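PDB 2NYI: unknown protein from Galdieria sulphuraria, which is of unknown function but carries tandem ACT domains, a fold that in relatives often binds amino acids or other small regulatory ligands. Local coordinates for residues 22-36 / 47-61. Sequence-based numbering, arbitrary orientation. Where two conformers were deposited one is given.
Sequences FSWALKNISANVESS and MIVLVSLNAKDGKLI
The Phe22 ring takes the selenomethionine methyl of Met47 on one face: CE stands over the ring centre, 3.7 Å from the centroid, a CH-pi contact only 11° off the normal. SE lies farther out above the same face, 5.2 Å from the ring centroid. At the far end of the ring, CZ meets Val49 CG2 obliquely at 3.4 Å. With CG anti to the backbone N (chi1 -180°), Phe22 reaches from helix 18-28 onto strand 44-53, while the bend at chi3 of Met47 swings its methyl over the ring. One turn on, Leu26 and Val51 meet tip to tip, CD1 to CG2. Val51 also takes Ala31 CB against its other methyl, CG1. Where the helix ends, in a Schellman motif with Ser30 at C-prime, Ile29 meets Leu60 tip to tip and lays CD1 against Ile61 at the start of helix 59-68.

The backbones of 32-36 and 47-53 run antiparallel. Asn32 and Ser52 form a hydrogen-bonded pair, Asn32 N to Ser52 O and Ser52 N to Asn32 O. After the non-hydrogen-bonded pair Val33–Val51 comes a classic bulge: Glu34 and Ser35 both face Leu50, whose O accepts a 2.8 Å bond from Glu34 N and a weak one from Ser35 N, while Leu50 N donates in turn to Ser35 O at 2.9 Å. A water links Asn32 ND2 to Ser52 OG.

This is part of the helix-on-sheet core of the ACT domain's βαββαβ fold. Apolar contact holds the helix to the sheet, while strand 32-41, outermost within the chain, reaches the second subunit through polar groups on both faces and its backbone: Asn32 ND2 bonds Asp102, Ser36 OG Thr126 and Glu34 O Thr128, all of that subunit, and Ser35 and Ser36 continue the sheet across the interface.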
# COMPACT_ATOMS: atom_id res chain seq x y z
N PHE A 22 9.77 6.63 11.67
CA PHE A 22 8.60 7.49 11.41
C PHE A 22 7.76 7.69 12.69
O PHE A 22 7.44 8.82 13.08
CB PHE A 22 7.75 6.83 10.30
CG PHE A 22 6.52 7.61 9.93
CD1 PHE A 22 6.53 8.47 8.84
CD2 PHE A 22 5.34 7.46 10.66
CE1 PHE A 22 5.37 9.18 8.49
CE2 PHE A 22 4.18 8.17 10.31
CZ PHE A 22 4.21 9.04 9.23
N SER A 23 7.43 6.57 13.33
CA SER A 23 6.56 6.54 14.52
C SER A 23 7.24 7.20 15.71
O SER A 23 6.60 7.93 16.47
CB SER A 23 6.23 5.08 14.86
OG SER A 23 5.51 4.50 13.78
N TRP A 24 8.53 6.93 15.86
CA TRP A 24 9.31 7.58 16.91
C TRP A 24 9.26 9.10 16.74
O TRP A 24 9.04 9.85 17.72
CB TRP A 24 10.75 7.06 16.92
CG TRP A 24 11.51 7.63 18.05
CD1 TRP A 24 11.65 7.09 19.30
CD2 TRP A 24 12.18 8.90 18.08
NE1 TRP A 24 12.40 7.93 20.10
CE2 TRP A 24 12.74 9.05 19.37
CE3 TRP A 24 12.38 9.92 17.14
CZ2 TRP A 24 13.48 10.18 19.75
CZ3 TRP A 24 13.12 11.05 17.52
CH2 TRP A 24 13.66 11.16 18.81
N ALA A 25 9.44 9.57 15.51
CA ALA A 25 9.49 11.01 15.23
C ALA A 25 8.18 11.70 15.58
O ALA A 25 8.20 12.78 16.18
CB ALA A 25 9.85 11.26 13.75
N LEU A 26 7.06 11.09 15.21
CA LEU A 26 5.73 11.63 15.51
C LEU A 26 5.45 11.62 17.01
O LEU A 26 4.90 12.58 17.55
CB LEU A 26 4.64 10.82 14.80
CG LEU A 26 4.61 10.88 13.28
CD1 LEU A 26 3.26 10.31 12.77
CD2 LEU A 26 4.82 12.29 12.79
N LYS A 27 5.84 10.53 17.68
CA LYS A 27 5.63 10.42 19.14
C LYS A 27 6.34 11.56 19.87
O LYS A 27 5.79 12.15 20.81
CB LYS A 27 6.11 9.06 19.68
CG LYS A 27 5.80 8.87 21.16
CD LYS A 27 6.39 7.59 21.74
CE LYS A 27 6.03 7.50 23.23
NZ LYS A 27 6.22 6.15 23.83
N ASN A 28 7.56 11.84 19.41
CA ASN A 28 8.45 12.86 19.94
C ASN A 28 7.83 14.26 19.90
O ASN A 28 8.08 15.08 20.79
CB ASN A 28 9.79 12.82 19.17
CG ASN A 28 10.86 13.72 19.77
OD1 ASN A 28 11.17 13.64 20.96
ND2 ASN A 28 11.47 14.56 18.92
N ILE A 29 7.01 14.51 18.87
CA ILE A 29 6.36 15.83 18.68
C ILE A 29 4.89 15.81 19.10
O ILE A 29 4.15 16.74 18.80
CB ILE A 29 6.51 16.40 17.23
CG1 ILE A 29 5.87 15.45 16.18
CG2 ILE A 29 7.98 16.71 16.90
CD1 ILE A 29 5.73 16.05 14.77
N SER A 30 4.48 14.74 19.80
CA SER A 30 3.09 14.56 20.28
C SER A 30 2.04 14.56 19.16
O SER A 30 0.92 15.07 19.32
CB SER A 30 2.73 15.58 21.38
OG SER A 30 3.68 15.52 22.43
N ALA A 31 2.40 13.99 18.01
CA ALA A 31 1.46 13.79 16.89
C ALA A 31 0.89 12.39 17.02
O ALA A 31 1.59 11.50 17.49
CB ALA A 31 2.15 13.98 15.57
N ASN A 32 -0.38 12.18 16.65
CA ASN A 32 -0.96 10.82 16.71
C ASN A 32 -1.27 10.29 15.31
O ASN A 32 -1.72 11.03 14.44
CB ASN A 32 -2.24 10.77 17.58
CG ASN A 32 -2.70 9.30 17.89
OD1 ASN A 32 -1.92 8.48 18.40
ND2 ASN A 32 -3.99 8.98 17.57
N VAL A 33 -1.01 9.01 15.10
CA VAL A 33 -1.38 8.34 13.87
C VAL A 33 -2.89 8.01 13.94
O VAL A 33 -3.30 7.21 14.78
CB VAL A 33 -0.54 7.05 13.67
CG1 VAL A 33 -1.04 6.23 12.50
CG2 VAL A 33 0.96 7.39 13.49
N GLU A 34 -3.71 8.64 13.09
CA GLU A 34 -5.14 8.28 12.97
C GLU A 34 -5.30 7.00 12.14
O GLU A 34 -6.07 6.09 12.48
CB GLU A 34 -5.95 9.42 12.35
CG GLU A 34 -7.41 9.05 12.01
CD GLU A 34 -8.25 10.18 11.38
OE1 GLU A 34 -7.80 11.36 11.33
OE2 GLU A 34 -9.39 9.88 10.93
N SER A 35 -4.61 6.94 11.01
CA SER A 35 -4.68 5.75 10.15
C SER A 35 -3.47 5.74 9.25
O SER A 35 -2.84 6.77 9.06
CB SER A 35 -5.97 5.74 9.33
OG SER A 35 -6.06 6.94 8.59
N SER A 36 -3.16 4.56 8.70
CA SER A 36 -1.99 4.41 7.83
C SER A 36 -2.16 3.24 6.89
O SER A 36 -2.82 2.22 7.21
CB SER A 36 -0.71 4.28 8.66
OG SER A 36 -0.77 3.12 9.46
N MSE A 47 4.34 4.78 2.09
CA MSE A 47 3.32 4.82 3.16
C MSE A 47 2.59 6.14 3.16
O MSE A 47 3.19 7.19 2.94
CB MSE A 47 4.00 4.61 4.53
CG MSE A 47 3.01 4.62 5.70
SE MSE A 47 3.83 3.91 7.33
CE MSE A 47 4.92 5.22 7.61
N ILE A 48 1.29 6.07 3.39
CA ILE A 48 0.45 7.26 3.55
C ILE A 48 -0.14 7.17 4.96
O ILE A 48 -0.56 6.10 5.40
CB ILE A 48 -0.66 7.32 2.50
CG1 ILE A 48 -0.05 7.25 1.09
CG2 ILE A 48 -1.44 8.67 2.65
CD1 ILE A 48 -1.08 7.02 -0.01
N VAL A 49 -0.09 8.30 5.67
CA VAL A 49 -0.54 8.36 7.05
C VAL A 49 -1.41 9.60 7.26
O VAL A 49 -1.07 10.68 6.77
CB VAL A 49 0.67 8.42 8.01
CG1 VAL A 49 0.22 8.32 9.47
CG2 VAL A 49 1.70 7.29 7.69
N LEU A 50 -2.53 9.42 7.98
CA LEU A 50 -3.32 10.54 8.51
C LEU A 50 -2.81 10.79 9.93
O LEU A 50 -2.81 9.88 10.79
CB LEU A 50 -4.83 10.26 8.49
CG LEU A 50 -5.44 10.14 7.07
CD1 LEU A 50 -6.86 9.61 7.09
CD2 LEU A 50 -5.41 11.51 6.40
N VAL A 51 -2.36 12.01 10.15
CA VAL A 51 -1.65 12.38 11.38
C VAL A 51 -2.42 13.52 12.03
O VAL A 51 -2.77 14.49 11.35
CB VAL A 51 -0.20 12.85 11.08
CG1 VAL A 51 0.47 13.44 12.34
CG2 VAL A 51 0.63 11.72 10.53
N SER A 52 -2.72 13.37 13.33
CA SER A 52 -3.38 14.44 14.10
C SER A 52 -2.36 15.18 14.93
O SER A 52 -1.46 14.56 15.52
CB SER A 52 -4.47 13.86 15.02
OG SER A 52 -5.53 13.34 14.24
N LEU A 53 -2.47 16.51 14.95
CA LEU A 53 -1.58 17.35 15.71
C LEU A 53 -2.34 18.57 16.22
O LEU A 53 -3.17 19.13 15.50
CB LEU A 53 -0.37 17.79 14.86
CG LEU A 53 0.73 18.63 15.53
CD1 LEU A 53 1.50 17.86 16.61
CD2 LEU A 53 1.70 19.18 14.49
N ASN A 54 -2.08 18.96 17.46
CA ASN A 54 -2.64 20.21 18.00
C ASN A 54 -1.88 21.42 17.46
O ASN A 54 -1.18 22.10 18.20
CB ASN A 54 -2.62 20.20 19.52
CG ASN A 54 -3.71 19.34 20.13
OD1 ASN A 54 -4.28 18.46 19.47
ND2 ASN A 54 -4.01 19.58 21.40
N ALA A 55 -2.01 21.65 16.16
CA ALA A 55 -1.33 22.76 15.49
C ALA A 55 -1.96 23.07 14.14
O ALA A 55 -2.56 22.19 13.51
CB ALA A 55 0.18 22.46 15.33
N LYS A 56 -1.82 24.32 13.70
CA LYS A 56 -2.48 24.82 12.50
C LYS A 56 -1.85 24.34 11.19
O LYS A 56 -2.57 24.03 10.24
CB LYS A 56 -2.53 26.35 12.51
CG LYS A 56 -3.76 26.94 11.83
CD LYS A 56 -4.93 27.01 12.80
CE LYS A 56 -6.24 27.26 12.09
NZ LYS A 56 -7.38 27.20 13.04
N ASP A 57 -0.52 24.29 11.11
CA ASP A 57 0.08 23.66 9.93
C ASP A 57 1.07 22.53 10.25
O ASP A 57 1.41 22.29 11.41
CB ASP A 57 0.59 24.69 8.87
CG ASP A 57 1.98 25.25 9.18
OD1 ASP A 57 2.84 24.55 9.73
OD2 ASP A 57 2.21 26.42 8.83
N GLY A 58 1.51 21.85 9.20
CA GLY A 58 2.29 20.63 9.37
C GLY A 58 3.79 20.78 9.29
O GLY A 58 4.48 19.78 9.19
N LYS A 59 4.30 22.02 9.33
CA LYS A 59 5.74 22.27 9.26
C LYS A 59 6.51 21.43 10.28
O LYS A 59 7.60 20.94 9.96
CB LYS A 59 6.08 23.77 9.45
CG LYS A 59 5.88 24.64 8.21
CD LYS A 59 5.99 26.16 8.54
CE LYS A 59 6.21 27.02 7.29
NZ LYS A 59 5.47 26.52 6.11
N LEU A 60 5.96 21.28 11.49
CA LEU A 60 6.62 20.49 12.54
C LEU A 60 6.71 19.01 12.13
O LEU A 60 7.75 18.37 12.32
CB LEU A 60 5.90 20.61 13.89
CG LEU A 60 6.49 19.88 15.11
CD1 LEU A 60 7.94 20.30 15.36
CD2 LEU A 60 5.63 20.09 16.37
N ILE A 61 5.62 18.50 11.58
CA ILE A 61 5.56 17.10 11.13
C ILE A 61 6.62 16.89 10.04
O ILE A 61 7.45 15.97 10.13
CB ILE A 61 4.16 16.72 10.60
CG1 ILE A 61 3.12 16.80 11.74
CG2 ILE A 61 4.17 15.30 9.95
CD1 ILE A 61 1.69 16.94 11.25
O HOH W 1 -0.44 17.45 19.48
O HOH W 2 -5.80 10.69 15.94